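Glucose dehydrogenase (Haloferax mediterranei, PDB 2B5W) catalyses the NAD(P)+-dependent, zinc-assisted oxidation of D-glucose and several other aldoses, preferring NADP+ as electron acceptor. Local coordinates at residues A[33-38]-A[63-68]. The protein carries 1 engineered substitution. Numbering follows the deposited sequence.
Engineered in segment 33-38: Cys38 (natural residue Asp). With ZN (zinc ion), chain B.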
# COMPACT_ATOMS: atom_id res chain seq x y z
N LEU A 33 13.11 -35.22 3.04
CA LEU A 33 13.62 -35.34 4.41
C LEU A 33 12.46 -35.04 5.36
O LEU A 33 11.98 -35.93 6.04
CB LEU A 33 14.81 -34.40 4.66
CG LEU A 33 16.04 -34.76 3.85
CD1 LEU A 33 16.98 -33.58 3.85
CD2 LEU A 33 16.74 -35.97 4.40
N ARG A 34 11.99 -33.78 5.40
CA ARG A 34 10.89 -33.35 6.27
C ARG A 34 9.96 -32.41 5.55
O ARG A 34 10.40 -31.66 4.67
CB ARG A 34 11.43 -32.64 7.52
CG ARG A 34 12.16 -33.58 8.47
CD ARG A 34 12.95 -32.83 9.54
NE ARG A 34 13.45 -33.78 10.51
CZ ARG A 34 13.78 -33.46 11.73
NH1 ARG A 34 13.77 -32.19 12.11
NH2 ARG A 34 14.16 -34.42 12.59
N VAL A 35 8.69 -32.43 5.90
CA VAL A 35 7.70 -31.52 5.34
C VAL A 35 6.89 -30.94 6.48
O VAL A 35 6.37 -31.67 7.33
CB VAL A 35 6.75 -32.21 4.33
CG1 VAL A 35 5.84 -31.19 3.69
CG2 VAL A 35 7.54 -32.96 3.31
N GLY A 36 6.84 -29.63 6.57
CA GLY A 36 6.08 -28.94 7.57
C GLY A 36 4.59 -28.90 7.31
O GLY A 36 4.12 -29.15 6.21
N VAL A 37 3.85 -28.60 8.37
CA VAL A 37 2.40 -28.43 8.33
C VAL A 37 2.10 -27.01 8.82
O VAL A 37 2.71 -26.51 9.75
CB VAL A 37 1.75 -29.45 9.24
CG1 VAL A 37 0.24 -29.23 9.33
CG2 VAL A 37 2.05 -30.88 8.77
N CYS A 38 1.24 -26.27 8.12
CA CYS A 38 0.81 -24.96 8.63
C CYS A 38 -0.68 -24.80 8.43
O CYS A 38 -1.36 -25.72 7.97
CB CYS A 38 1.55 -23.79 7.97
SG CYS A 38 0.96 -23.32 6.32
N HIS A 63 3.51 -28.30 1.35
CA HIS A 63 4.17 -27.32 0.49
C HIS A 63 5.45 -26.77 1.14
O HIS A 63 6.12 -25.94 0.54
CB HIS A 63 3.22 -26.15 0.18
CG HIS A 63 2.72 -25.48 1.41
ND1 HIS A 63 1.67 -25.98 2.15
CD2 HIS A 63 3.18 -24.39 2.08
CE1 HIS A 63 1.52 -25.24 3.24
NE2 HIS A 63 2.43 -24.29 3.23
N GLU A 64 5.76 -27.18 2.36
CA GLU A 64 6.97 -26.72 3.08
C GLU A 64 7.99 -27.86 3.23
O GLU A 64 8.04 -28.54 4.27
CB GLU A 64 6.57 -26.27 4.47
CG GLU A 64 5.43 -25.30 4.58
CD GLU A 64 5.06 -25.00 6.00
OE1 GLU A 64 5.65 -25.59 6.93
OE2 GLU A 64 4.23 -24.12 6.19
N ALA A 65 8.87 -28.03 2.26
CA ALA A 65 9.66 -29.22 2.17
C ALA A 65 11.13 -28.95 2.19
O ALA A 65 11.55 -27.87 1.77
CB ALA A 65 9.34 -30.00 0.91
N VAL A 66 11.88 -29.93 2.67
CA VAL A 66 13.33 -29.98 2.49
C VAL A 66 13.70 -31.40 2.12
O VAL A 66 13.14 -32.36 2.66
CB VAL A 66 14.11 -29.45 3.75
CG1 VAL A 66 13.75 -30.21 5.02
CG2 VAL A 66 15.58 -29.47 3.51
N GLY A 67 14.61 -31.55 1.17
CA GLY A 67 15.02 -32.85 0.72
C GLY A 67 16.46 -32.86 0.27
O GLY A 67 17.12 -31.83 0.34
N VAL A 68 16.90 -34.05 -0.15
CA VAL A 68 18.27 -34.24 -0.63
C VAL A 68 18.15 -34.70 -2.11
O VAL A 68 17.37 -35.58 -2.45
CB VAL A 68 19.05 -35.21 0.28
CG1 VAL A 68 18.35 -36.50 0.49
CG2 VAL A 68 20.44 -35.48 -0.28
ZN ZN B . 2.88 -23.45 5.08
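Residues 33-37 and 64-68 pair as antiparallel strands, their axes 4.7 Å apart at 172°, with a classic beta bulge where Leu33 and Arg34 both face Val66. This is a strand pair of the GroES-like domain of a zinc-containing alcohol dehydrogenase, and three of the residues that bind the catalytic zinc gather at one end of it; Glu150 of helix 149-164, a further zinc-binding residue, lies close to Glu64. At the bulge Val66 O takes two donors: Leu33 N at 2.9 Å, in the carbonyl plane, and Arg34 N at 3.3 Å, tilted from it. Val66 N returns a hydrogen bond to Arg34 O. Leu33 turns its side chain onto the partner strand: chi1 of -66° puts CG over Gly67, and the further turn about CB-CG (chi2 163°) brings CD1 to 3.7 Å from Gly67 C, while CD2 reaches Val68 CG1. Cut back to alanine, Leu33 would lack CG and both methyls, and a gap is likely to open over Gly67 and beside Val68 CG1. Val35 and Ala65 form a non-hydrogen-bonded pair, with Val35 CG2 touching Ala65 CB on the sheet face opposite that of Arg34 and Val66. Arg34 NE forms a salt bridge with Glu353, and NH1 bonds to Glu144 O. Toward the metal, Gly36 N bonds to Glu64 O, and Glu64 runs its extended chain alongside Gly36, OE1 lying 3.4 Å from Gly36 CA. Glu64 splits its carboxylate between two cations: OE1 forms a salt bridge with Lys349, OE2 binds zinc. His63 brings NE2 to the zinc at 2.1 Å. Cys38, engineered in place of the natural aspartate, sits before helix 39-46 near the bound NADP; its SG binds zinc at 2.3 Å and, because both groups hold the metal, lies at the edge of the His63 ring, in its plane, 3.6 Å from His63 NE2.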